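PTS system glucose-specific EIIA component (Mycoplasma capricolum, PDB 2GPR) accepts a phosphoryl group from phospho-HPr on a histidine and passes it to the EIIB domain during glucose uptake by the sugar phosphotransferase system. Local coordinates at residues L8-P13 against V149-K154; H48-G53 against F65-K70; G16-L21 against G142-G147; D36-N41 against S124-T129; N89-F94 against V108-K113. All coordinates share one frame; numbering follows the deposited sequence.

Contact 4 is the most central of the five: two neighbouring strands of the main antiparallel sheet are joined by backbone hydrogen bonds and buried phenylalanine–isoleucine packing. Contact 2, also buried, reaches the same sheet but has no hydrogen bond between its segments; aliphatic groups and a close glycine do the work. Contacts 1 and 3 are partly buried and tie the C-terminal part of the chain to its beginning, contact 1 as a two-stranded sheet with a bulge, contact 3 with T17 and the exposed E143 together on one face. V150 of contact 1 packs on F38 of contact 4. Contact 5, partly buried, lies in a separate small sheet and puts F91 beside H63.

Contact 1: L8-P13 against V149-K154; sequences LKVLAP and VVAILK
Strand 149-153 carries an extra residue opposite V10: V150 and A151 share it as partner, a classic bulge in the antiparallel pairing of L8-L11 with V149-L153. Its two bonds differ: V10 N gives a nearly straight bond to A151 O (2.8 Å, 166° at the hydrogen), while V10 O takes V150 N nearly along its C=O axis at 3.0 Å. Beyond it, L8 is bonded both ways with L153; L153 N reaches a lone pair of L8 O in the carbonyl plane.

On the face of K9 and I152, the K9 chain lies beside I152, CG against CD1 at 3.6 Å, and bends at chi3 (26°), which brings CE over V149 CG2, also 3.6 Å away. L11 CD2 meets the same methyl, V149 CG2, from a different direction, at 3.7 Å. The face of L8, V10, A151 and L153 is apolar: L8 and L153 meet through their CB atoms, and V10 CG2 approaches A151 CB at 4.2 Å.

L11 is backbone-bonded to P50. V10 and A151 of the apolar face, with V150 from the bulge, pack on F38 of strand 36-42, and V10 and L153 on F128 of strand 124-130.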
# COMPACT_ATOMS: atom_id res chain seq x y z
N LEU A 8 7.81 6.13 11.87
CA LEU A 8 7.09 5.02 11.34
C LEU A 8 7.80 4.47 10.13
O LEU A 8 8.07 5.15 9.18
CB LEU A 8 5.60 5.28 11.05
CG LEU A 8 4.94 4.03 10.43
CD1 LEU A 8 3.97 3.38 11.38
CD2 LEU A 8 4.31 4.33 9.08
N LYS A 9 8.15 3.24 10.19
CA LYS A 9 8.83 2.63 9.08
C LYS A 9 7.84 1.95 8.16
O LYS A 9 7.01 1.16 8.60
CB LYS A 9 9.81 1.62 9.60
CG LYS A 9 11.18 2.20 9.79
CD LYS A 9 12.12 1.22 10.54
CE LYS A 9 11.68 -0.23 10.30
NZ LYS A 9 12.50 -1.24 11.01
N VAL A 10 7.91 2.24 6.85
CA VAL A 10 6.99 1.58 5.97
C VAL A 10 7.70 0.57 5.11
O VAL A 10 8.71 0.91 4.59
CB VAL A 10 5.85 2.44 5.35
CG1 VAL A 10 5.58 3.74 6.10
CG2 VAL A 10 5.88 2.64 3.85
N LEU A 11 7.23 -0.70 5.03
CA LEU A 11 7.90 -1.73 4.20
C LEU A 11 7.32 -1.87 2.77
O LEU A 11 6.25 -1.35 2.42
CB LEU A 11 8.00 -3.16 4.85
CG LEU A 11 8.30 -3.25 6.34
CD1 LEU A 11 8.47 -4.69 6.76
CD2 LEU A 11 9.52 -2.44 6.77
N ALA A 12 8.01 -2.58 1.93
CA ALA A 12 7.47 -2.84 0.63
C ALA A 12 6.60 -4.10 0.73
O ALA A 12 7.05 -5.11 1.25
CB ALA A 12 8.61 -3.06 -0.32
N PRO A 13 5.32 -4.03 0.30
CA PRO A 13 4.35 -5.15 0.34
C PRO A 13 4.52 -6.22 -0.76
O PRO A 13 4.00 -7.33 -0.69
CB PRO A 13 3.00 -4.51 0.14
CG PRO A 13 3.24 -3.10 -0.37
CD PRO A 13 4.64 -2.73 0.05
N VAL A 149 12.72 -1.63 4.03
CA VAL A 149 12.26 -0.31 4.37
C VAL A 149 12.23 0.55 3.09
O VAL A 149 13.09 0.45 2.23
CB VAL A 149 12.97 0.34 5.54
CG1 VAL A 149 12.56 1.81 5.60
CG2 VAL A 149 12.54 -0.35 6.81
N VAL A 150 11.21 1.38 2.97
CA VAL A 150 10.91 2.17 1.79
C VAL A 150 10.51 3.63 2.14
O VAL A 150 10.43 4.50 1.28
CB VAL A 150 9.80 1.38 1.03
CG1 VAL A 150 8.71 2.22 0.39
CG2 VAL A 150 10.42 0.44 0.01
N ALA A 151 10.25 3.92 3.40
CA ALA A 151 9.89 5.25 3.83
C ALA A 151 9.76 5.36 5.30
O ALA A 151 9.50 4.41 6.02
CB ALA A 151 8.62 5.76 3.20
N ILE A 152 9.98 6.55 5.71
CA ILE A 152 9.93 6.96 7.10
C ILE A 152 8.97 8.08 7.18
O ILE A 152 9.06 8.99 6.35
CB ILE A 152 11.31 7.50 7.55
CG1 ILE A 152 12.38 6.45 7.41
CG2 ILE A 152 11.28 8.02 8.97
CD1 ILE A 152 12.19 5.31 8.39
N LEU A 153 7.99 7.91 8.08
CA LEU A 153 6.97 8.90 8.45
C LEU A 153 7.40 9.25 9.85
O LEU A 153 7.27 8.44 10.76
CB LEU A 153 5.48 8.39 8.31
CG LEU A 153 4.42 9.50 8.47
CD1 LEU A 153 4.13 10.23 7.15
CD2 LEU A 153 3.12 8.92 9.03
N LYS A 154 8.17 10.32 9.95
CA LYS A 154 8.83 10.67 11.18
C LYS A 154 8.04 11.61 12.06
O LYS A 154 7.62 12.67 11.57
CB LYS A 154 10.28 11.12 10.92
CG LYS A 154 11.16 11.14 12.17
CD LYS A 154 12.67 11.28 11.90
CE LYS A 154 13.60 10.39 12.79
NZ LYS A 154 13.95 10.95 14.13
OXT LYS A 154 7.88 11.24 13.25

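Contact 2: H48-G53 against F65-K70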
# COMPACT_ATOMS: atom_id res chain seq x y z
N HIS A 48 1.88 -7.61 0.96
CA HIS A 48 1.99 -7.78 2.38
C HIS A 48 1.71 -6.49 3.07
O HIS A 48 1.81 -5.47 2.47
CB HIS A 48 3.40 -8.26 2.79
CG HIS A 48 3.72 -9.67 2.41
ND1 HIS A 48 4.15 -10.00 1.14
CD2 HIS A 48 3.60 -10.84 3.10
CE1 HIS A 48 4.30 -11.33 1.10
NE2 HIS A 48 3.98 -11.86 2.27
N ALA A 49 1.43 -6.54 4.34
CA ALA A 49 1.25 -5.35 5.09
C ALA A 49 2.56 -4.52 5.21
O ALA A 49 3.63 -5.01 5.62
CB ALA A 49 0.68 -5.72 6.45
N PRO A 50 2.45 -3.24 4.94
CA PRO A 50 3.54 -2.27 5.02
C PRO A 50 3.89 -1.84 6.43
O PRO A 50 4.97 -1.35 6.68
CB PRO A 50 3.04 -1.04 4.27
CG PRO A 50 1.64 -1.37 3.70
CD PRO A 50 1.33 -2.81 4.04
N VAL A 51 2.93 -1.97 7.33
CA VAL A 51 3.05 -1.65 8.75
C VAL A 51 2.13 -2.54 9.58
O VAL A 51 1.37 -3.42 9.08
CB VAL A 51 2.75 -0.19 9.07
CG1 VAL A 51 3.63 0.75 8.25
CG2 VAL A 51 1.27 0.07 8.78
N SER A 52 2.18 -2.33 10.85
CA SER A 52 1.31 -3.05 11.72
C SER A 52 0.18 -2.15 12.16
O SER A 52 0.37 -0.96 12.40
CB SER A 52 2.07 -3.61 12.87
OG SER A 52 3.18 -4.28 12.31
N GLY A 53 -1.02 -2.70 12.22
CA GLY A 53 -2.19 -1.91 12.62
C GLY A 53 -3.44 -2.71 12.40
O GLY A 53 -3.36 -3.94 12.31
N PHE A 65 -6.45 -2.14 0.85
CA PHE A 65 -6.40 -2.48 2.23
C PHE A 65 -6.03 -1.29 3.05
O PHE A 65 -5.01 -0.72 2.78
CB PHE A 65 -5.35 -3.60 2.40
CG PHE A 65 -5.76 -4.84 1.66
CD1 PHE A 65 -6.62 -5.75 2.26
CD2 PHE A 65 -5.43 -5.04 0.32
CE1 PHE A 65 -7.08 -6.89 1.58
CE2 PHE A 65 -5.86 -6.18 -0.37
CZ PHE A 65 -6.68 -7.11 0.26
N GLY A 66 -6.83 -0.96 4.05
CA GLY A 66 -6.59 0.16 4.93
C GLY A 66 -6.11 -0.27 6.32
O GLY A 66 -6.73 -1.07 7.04
N ILE A 67 -4.96 0.27 6.72
CA ILE A 67 -4.37 -0.11 7.98
C ILE A 67 -4.19 1.10 8.82
O ILE A 67 -3.75 2.15 8.36
CB ILE A 67 -3.04 -0.92 7.82
CG1 ILE A 67 -3.30 -2.30 7.17
CG2 ILE A 67 -2.39 -1.12 9.19
CD1 ILE A 67 -2.25 -2.77 6.18
N GLN A 68 -4.62 0.97 10.03
CA GLN A 68 -4.52 2.05 10.95
C GLN A 68 -3.62 1.60 12.08
O GLN A 68 -3.85 0.57 12.69
CB GLN A 68 -5.96 2.53 11.37
CG GLN A 68 -6.11 3.54 12.54
CD GLN A 68 -7.43 3.34 13.30
OE1 GLN A 68 -7.53 2.51 14.24
NE2 GLN A 68 -8.48 4.05 12.84
N THR A 69 -2.50 2.31 12.23
CA THR A 69 -1.54 2.03 13.29
C THR A 69 -2.07 2.55 14.62
O THR A 69 -3.04 3.31 14.68
CB THR A 69 -0.19 2.71 13.02
OG1 THR A 69 -0.33 4.11 13.11
CG2 THR A 69 0.31 2.35 11.63
N LYS A 70 -1.39 2.17 15.68
CA LYS A 70 -1.81 2.62 16.97
C LYS A 70 -1.86 4.16 17.07
O LYS A 70 -2.65 4.72 17.83
CB LYS A 70 -1.03 1.95 18.09
CG LYS A 70 0.41 2.41 18.18
CD LYS A 70 1.34 1.51 19.00
CE LYS A 70 1.60 0.14 18.38
NZ LYS A 70 1.86 0.17 16.93
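Apolar packing centres on I67, whose two branches serve different parts of the 48-53 loop. CD1, at the end of the longer branch, lies 4.2 Å from both A49 CB and P50 CD. The other branch, CG2, stands anti to the backbone N (chi1 -66° for CG1) and faces V51 CG2 at 3.9 Å; the V51 and I67 side chains run past one another, pointing opposite ways. V51 CG2 is shared, for T69 CG2 touches it from a second side at 3.8 Å, the two side chains lying aslant.

Contacts with the main chain are closer. I67 CG2 sits 3.5 Å from G53 CA, and Q68 O comes within 3.0 Å of the same CA. With no side chain on G53, the two backbones approach closely here. T69 CG2 also meets S52 O, at 3.4 Å.

Polar groups look elsewhere: no hydrogen bond joins the segments, T69 OG1 bonds to S71 OG, and S52 OG is hydrogen-bonded to the backbone N of A103. The loop carries the chain from strand 46-48 of the three-stranded sheet to strand 53-57 of the seven-stranded sheet, passing over I67 and T69. V51 also packs on I75 of strand 74-78 and on L8 and V10 of strand 8-11.

Contact 3: G16-L21 against G142-G147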
# COMPACT_ATOMS: atom_id res chain seq x y z
N GLY A 16 9.36 -5.27 -6.44
CA GLY A 16 9.16 -4.32 -7.55
C GLY A 16 9.90 -3.00 -7.36
O GLY A 16 10.85 -2.91 -6.58
N THR A 17 9.44 -1.97 -8.07
CA THR A 17 10.05 -0.68 -7.99
C THR A 17 9.16 0.34 -7.33
O THR A 17 8.04 0.56 -7.76
CB THR A 17 10.27 -0.16 -9.41
OG1 THR A 17 10.67 -1.23 -10.22
CG2 THR A 17 11.25 1.01 -9.46
N ILE A 18 9.69 1.05 -6.37
CA ILE A 18 8.96 2.14 -5.83
C ILE A 18 9.09 3.25 -6.87
O ILE A 18 10.16 3.45 -7.42
CB ILE A 18 9.47 2.56 -4.46
CG1 ILE A 18 9.33 1.37 -3.48
CG2 ILE A 18 8.71 3.79 -3.94
CD1 ILE A 18 7.88 0.87 -3.33
N ILE A 19 7.97 3.85 -7.25
CA ILE A 19 7.92 4.92 -8.22
C ILE A 19 7.14 6.00 -7.49
O ILE A 19 6.67 5.73 -6.40
CB ILE A 19 7.19 4.47 -9.51
CG1 ILE A 19 5.70 4.21 -9.25
CG2 ILE A 19 7.78 3.17 -10.04
CD1 ILE A 19 5.16 3.09 -10.13
N THR A 20 6.99 7.19 -8.08
CA THR A 20 6.27 8.30 -7.45
C THR A 20 4.82 8.30 -7.84
O THR A 20 4.42 7.56 -8.75
CB THR A 20 6.90 9.69 -7.75
OG1 THR A 20 6.98 9.93 -9.15
CG2 THR A 20 8.28 9.82 -7.12
N LEU A 21 4.04 9.12 -7.13
CA LEU A 21 2.63 9.21 -7.40
C LEU A 21 2.41 9.92 -8.73
O LEU A 21 1.41 9.77 -9.45
CB LEU A 21 1.87 9.96 -6.30
CG LEU A 21 1.60 9.14 -5.03
CD1 LEU A 21 0.79 9.99 -4.07
CD2 LEU A 21 0.87 7.82 -5.32
N GLY A 142 13.48 3.19 -6.38
CA GLY A 142 14.19 2.19 -7.09
C GLY A 142 13.66 0.80 -6.83
O GLY A 142 12.54 0.64 -6.39
N GLU A 143 14.53 -0.19 -7.19
CA GLU A 143 14.28 -1.62 -7.11
C GLU A 143 14.36 -2.12 -5.64
O GLU A 143 15.33 -1.82 -4.90
CB GLU A 143 15.24 -2.34 -8.07
CG GLU A 143 14.60 -3.46 -8.92
CD GLU A 143 13.62 -3.00 -10.00
OE1 GLU A 143 12.97 -1.98 -9.93
OE2 GLU A 143 13.53 -3.86 -11.01
N VAL A 144 13.29 -2.81 -5.17
CA VAL A 144 13.17 -3.26 -3.78
C VAL A 144 12.68 -4.67 -3.63
O VAL A 144 12.13 -5.29 -4.51
CB VAL A 144 12.21 -2.38 -2.92
CG1 VAL A 144 12.68 -0.94 -2.81
CG2 VAL A 144 10.79 -2.42 -3.46
N LYS A 145 12.83 -5.15 -2.42
CA LYS A 145 12.36 -6.43 -2.05
C LYS A 145 11.30 -6.26 -1.01
O LYS A 145 11.38 -5.38 -0.12
CB LYS A 145 13.49 -7.28 -1.54
CG LYS A 145 14.47 -7.56 -2.65
CD LYS A 145 14.19 -8.87 -3.35
CE LYS A 145 15.13 -10.02 -2.92
NZ LYS A 145 15.38 -11.04 -3.96
N GLN A 146 10.29 -7.10 -1.14
CA GLN A 146 9.18 -7.08 -0.19
C GLN A 146 9.70 -7.19 1.25
O GLN A 146 10.40 -8.16 1.58
CB GLN A 146 8.20 -8.23 -0.48
CG GLN A 146 7.06 -8.32 0.53
CD GLN A 146 7.38 -9.22 1.66
OE1 GLN A 146 7.19 -8.89 2.87
NE2 GLN A 146 7.82 -10.43 1.27
N GLY A 147 9.38 -6.20 2.10
CA GLY A 147 9.81 -6.23 3.50
C GLY A 147 11.03 -5.34 3.73
O GLY A 147 11.69 -5.40 4.78
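Backbone hydrogen bonds join G16-I18 to G142-V144 as a short antiparallel ladder. Its two good bonds are V144 N to G16 O, 2.8 Å with the donor close to the line of the C=O bond, and I18 N to G142 O, 2.9 Å, where the donor is tilted 20° from the carbonyl plane. The return bonds, G16 N to V144 O and G142 N to I18 O, are weak, so each of the two hydrogen-bonded pairs, G16–V144 and I18–G142, has one good bond and one weak one. Both glycines adopt backbone angles accessible chiefly to glycine.

The polar side-chain contact lies on the face of T17 and E143. E143 bends at chi2 (70°), curling its carboxylate back toward T17, and OE1 comes to T17 OG1 at a modelled distance too short to be trusted in detail. The two side chains run aslant to one another, and the second carboxylate oxygen, OE2, forms a salt bridge with K43 NZ.

On the other face the contact is apolar. I18 and V144 cross at about a right angle, with I18 CG1 4.1 Å from V144 CG2.

Both I18 and V144 pack on V150 of strand 149-153. Strand 16-19 is flanked by strand 36-42 of the main sheet on one side and by G142-V144 on the other: the backbones of T17 and N41, and of I19 and A39, are bonded.

Contact 4: D36-N41 against S124-T129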
# COMPACT_ATOMS: atom_id res chain seq x y z
N ASP A 36 -0.76 11.71 0.43
CA ASP A 36 0.58 11.56 -0.15
C ASP A 36 1.10 10.18 0.04
O ASP A 36 0.40 9.35 0.59
CB ASP A 36 1.58 12.56 0.49
CG ASP A 36 2.64 13.06 -0.47
OD1 ASP A 36 3.07 12.13 -1.31
OD2 ASP A 36 3.02 14.23 -0.49
N GLY A 37 2.31 9.92 -0.46
CA GLY A 37 2.97 8.60 -0.36
C GLY A 37 3.65 8.26 -1.66
O GLY A 37 4.16 9.11 -2.34
N PHE A 38 3.59 7.03 -2.05
CA PHE A 38 4.22 6.62 -3.30
C PHE A 38 3.50 5.41 -3.95
O PHE A 38 2.35 5.13 -3.68
CB PHE A 38 5.65 6.31 -3.07
CG PHE A 38 5.74 5.38 -1.90
CD1 PHE A 38 5.70 5.87 -0.60
CD2 PHE A 38 5.79 4.00 -2.08
CE1 PHE A 38 5.74 5.04 0.51
CE2 PHE A 38 5.84 3.14 -0.98
CZ PHE A 38 5.80 3.66 0.31
N ALA A 39 4.15 4.70 -4.85
CA ALA A 39 3.53 3.57 -5.51
C ALA A 39 4.52 2.44 -5.79
O ALA A 39 5.70 2.48 -5.48
CB ALA A 39 2.78 4.00 -6.78
N ILE A 40 4.02 1.42 -6.34
CA ILE A 40 4.81 0.32 -6.57
C ILE A 40 4.38 -0.39 -7.81
O ILE A 40 3.19 -0.53 -8.11
CB ILE A 40 4.98 -0.60 -5.32
CG1 ILE A 40 6.25 -1.49 -5.43
CG2 ILE A 40 3.76 -1.47 -5.00
CD1 ILE A 40 6.60 -2.24 -4.13
N ASN A 41 5.43 -0.74 -8.59
CA ASN A 41 5.35 -1.58 -9.76
C ASN A 41 5.57 -3.01 -9.28
O ASN A 41 6.75 -3.45 -9.08
CB ASN A 41 6.37 -1.21 -10.81
CG ASN A 41 5.66 -1.02 -12.08
OD1 ASN A 41 4.80 -1.84 -12.42
ND2 ASN A 41 5.81 0.18 -12.63
N SER A 124 0.58 -0.02 -7.97
CA SER A 124 -0.18 0.05 -6.73
C SER A 124 0.20 1.17 -5.79
O SER A 124 1.30 1.19 -5.28
CB SER A 124 -0.12 -1.28 -6.01
OG SER A 124 -0.65 -2.31 -6.86
N PRO A 125 -0.77 2.04 -5.47
CA PRO A 125 -0.47 3.16 -4.61
C PRO A 125 -0.49 2.89 -3.11
O PRO A 125 -1.31 2.13 -2.58
CB PRO A 125 -1.42 4.27 -5.01
CG PRO A 125 -2.14 3.82 -6.27
CD PRO A 125 -1.81 2.36 -6.48
N ILE A 126 0.44 3.56 -2.43
CA ILE A 126 0.59 3.52 -0.97
C ILE A 126 0.39 4.94 -0.44
O ILE A 126 1.29 5.79 -0.52
CB ILE A 126 2.01 3.05 -0.55
CG1 ILE A 126 2.48 1.82 -1.31
CG2 ILE A 126 2.06 2.79 0.95
CD1 ILE A 126 1.51 0.66 -1.20
N ILE A 127 -0.78 5.24 0.08
CA ILE A 127 -0.94 6.60 0.52
C ILE A 127 -1.29 6.70 1.95
O ILE A 127 -1.97 5.86 2.48
CB ILE A 127 -1.99 7.34 -0.28
CG1 ILE A 127 -3.19 6.45 -0.51
CG2 ILE A 127 -1.49 7.85 -1.63
CD1 ILE A 127 -4.46 7.29 -0.57
N PHE A 128 -0.83 7.74 2.55
CA PHE A 128 -1.20 8.00 3.91
C PHE A 128 -2.44 8.85 3.86
O PHE A 128 -2.41 10.06 3.40
CB PHE A 128 -0.10 8.68 4.73
CG PHE A 128 1.20 7.96 4.65
CD1 PHE A 128 1.95 8.02 3.47
CD2 PHE A 128 1.67 7.20 5.72
CE1 PHE A 128 3.13 7.29 3.36
CE2 PHE A 128 2.89 6.54 5.65
CZ PHE A 128 3.61 6.55 4.45
N THR A 129 -3.56 8.17 4.20
CA THR A 129 -4.84 8.80 4.22
C THR A 129 -5.00 9.65 5.48
O THR A 129 -5.88 10.49 5.59
CB THR A 129 -5.96 7.78 3.99
OG1 THR A 129 -6.50 7.99 2.67
CG2 THR A 129 -7.05 7.88 5.09
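I126 lies over one face of the F38 ring. Its CB stands 3.8 Å above the ring plane, displaced toward the rim, in a CH-pi contact. CG1 of I126 reaches down to F38 CE2 at 3.6 Å, while CG2, the other branch, lies by CZ at 3.9 Å. F38 turns this way because chi1 is 50°, with CG between the backbone N and the carbonyl carbon.

F128 is placed differently: D36 O and G37 CA lie at the edge of its ring, near its plane. G37, without a side chain, lets its CA come close to I126 O.

These residues belong to neighbouring antiparallel strands, 36-42 and 124-130, within the main sheet of the antiparallel beta-sandwich fold of IIA-Glc proteins. F38 and I126 are bonded in both directions, with I126 N to F38 O nearly straight at 172°. F128 N also bonds to D36 O, at 2.8 Å.

Toward the other end, I40 CG2 meets S124 CB at 4.0 Å, and S124 OG bonds to G80 N. P125, on the opposite face from F38, I126 and I40, has its side chain about 4 Å from that of H78, by similarity the phosphorylation site.

Contact 5: N89-F94 against V108-K113; sequences NGFESF and VTVDLK
F91 lays its ring beside V110, both side chains pointing the same way, with ring atom CD2 3.9 Å from V110 CG2 and V110 CG1 over one face. F91 CB meanwhile lies near V108, though the place of the V108 CG2 methyl is uncertain. The pair is an antiparallel beta ladder, 91-93 against 106-110, the edge of a three-stranded sheet whose other outer strand is 46-48. F91 also touches H63, whose role in phospho-donor activity is inferred by similarity, and its backbone O takes a bond from K62 NZ.

E92 and T109 form the hydrogen-bonded pair: E92 N donates to T109 O at 2.9 Å, tilted 18° from the carbonyl plane. On the same face F94 presents its ring edge to T109, whose CB lies in the ring plane. The ring of F94 also has a cation-pi partner, K106.

At the far end the strand pairing gives way to helix 112-118. D111 is its N-cap, with OD1 bonded to S114 N, and sits at the centre of an inverse gamma turn. D111 N donates to G90 O at 2.7 Å, approaching from 35° out of the carbonyl plane.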
# COMPACT_ATOMS: atom_id res chain seq x y z
N ASN A 89 -12.14 -10.22 -8.55
CA ASN A 89 -11.68 -11.34 -9.35
C ASN A 89 -10.20 -11.32 -9.67
O ASN A 89 -9.69 -10.46 -10.39
CB ASN A 89 -12.56 -11.55 -10.58
CG ASN A 89 -12.10 -12.66 -11.48
OD1 ASN A 89 -11.44 -13.65 -11.05
ND2 ASN A 89 -12.31 -12.43 -12.78
N GLY A 90 -9.51 -12.33 -9.15
CA GLY A 90 -8.08 -12.47 -9.32
C GLY A 90 -7.38 -12.26 -8.00
O GLY A 90 -6.22 -12.63 -7.82
N PHE A 91 -8.15 -11.68 -7.08
CA PHE A 91 -7.72 -11.40 -5.73
C PHE A 91 -8.10 -12.58 -4.84
O PHE A 91 -9.20 -13.09 -4.94
CB PHE A 91 -8.43 -10.11 -5.20
CG PHE A 91 -8.15 -8.91 -6.06
CD1 PHE A 91 -8.73 -8.79 -7.32
CD2 PHE A 91 -7.32 -7.88 -5.59
CE1 PHE A 91 -8.48 -7.67 -8.11
CE2 PHE A 91 -7.02 -6.77 -6.38
CZ PHE A 91 -7.60 -6.68 -7.65
N GLU A 92 -7.20 -13.01 -3.99
CA GLU A 92 -7.42 -14.07 -3.02
C GLU A 92 -6.97 -13.48 -1.74
O GLU A 92 -5.78 -13.35 -1.54
CB GLU A 92 -6.54 -15.30 -3.30
CG GLU A 92 -7.33 -16.54 -3.78
CD GLU A 92 -8.53 -16.88 -2.92
OE1 GLU A 92 -8.50 -16.87 -1.69
OE2 GLU A 92 -9.63 -17.16 -3.63
N SER A 93 -7.88 -12.96 -0.96
CA SER A 93 -7.44 -12.28 0.25
C SER A 93 -7.20 -13.26 1.37
O SER A 93 -7.66 -14.43 1.30
CB SER A 93 -8.38 -11.17 0.70
OG SER A 93 -9.16 -11.58 1.80
N PHE A 94 -6.49 -12.76 2.41
CA PHE A 94 -6.23 -13.60 3.55
C PHE A 94 -6.59 -12.92 4.85
O PHE A 94 -6.28 -13.45 5.95
CB PHE A 94 -4.78 -14.08 3.59
CG PHE A 94 -4.42 -14.84 2.37
CD1 PHE A 94 -4.71 -16.20 2.27
CD2 PHE A 94 -3.85 -14.19 1.28
CE1 PHE A 94 -4.37 -16.89 1.12
CE2 PHE A 94 -3.51 -14.87 0.11
CZ PHE A 94 -3.79 -16.23 0.03
N VAL A 108 -3.09 -10.31 0.50
CA VAL A 108 -3.77 -11.00 -0.55
C VAL A 108 -2.81 -11.47 -1.66
O VAL A 108 -1.63 -11.10 -1.73
CB VAL A 108 -4.81 -10.03 -1.11
CG1 VAL A 108 -4.04 -8.87 -1.64
CG2 VAL A 108 -5.70 -10.64 -2.20
N THR A 109 -3.35 -12.32 -2.53
CA THR A 109 -2.61 -12.78 -3.66
C THR A 109 -3.37 -12.39 -4.92
O THR A 109 -4.56 -12.68 -5.07
CB THR A 109 -2.26 -14.27 -3.58
OG1 THR A 109 -1.86 -14.58 -2.25
CG2 THR A 109 -1.16 -14.64 -4.61
N VAL A 110 -2.69 -11.63 -5.79
CA VAL A 110 -3.33 -11.15 -7.01
C VAL A 110 -2.89 -11.80 -8.31
O VAL A 110 -1.72 -11.84 -8.65
CB VAL A 110 -3.15 -9.66 -7.18
CG1 VAL A 110 -3.96 -9.20 -8.39
CG2 VAL A 110 -3.63 -8.96 -5.94
N ASP A 111 -3.85 -12.21 -9.11
CA ASP A 111 -3.48 -12.72 -10.39
C ASP A 111 -3.11 -11.56 -11.24
O ASP A 111 -3.89 -11.18 -12.12
CB ASP A 111 -4.58 -13.51 -11.06
CG ASP A 111 -4.13 -14.26 -12.28
OD1 ASP A 111 -3.23 -13.67 -13.01
OD2 ASP A 111 -4.69 -15.24 -12.66
N LEU A 112 -1.89 -11.08 -11.03
CA LEU A 112 -1.35 -9.97 -11.75
C LEU A 112 -1.49 -10.10 -13.24
O LEU A 112 -1.92 -9.12 -13.89
CB LEU A 112 0.08 -9.62 -11.30
CG LEU A 112 0.14 -8.31 -10.53
CD1 LEU A 112 -0.95 -8.29 -9.47
CD2 LEU A 112 1.52 -8.09 -9.90
N LYS A 113 -1.15 -11.29 -13.80
CA LYS A 113 -1.29 -11.49 -15.25
C LYS A 113 -2.69 -11.23 -15.71
O LYS A 113 -2.89 -10.58 -16.71
CB LYS A 113 -0.87 -12.84 -15.77
CG LYS A 113 -1.29 -13.06 -17.23
CD LYS A 113 -0.80 -14.39 -17.83
CE LYS A 113 -1.36 -14.71 -19.21
NZ LYS A 113 -0.78 -13.91 -20.32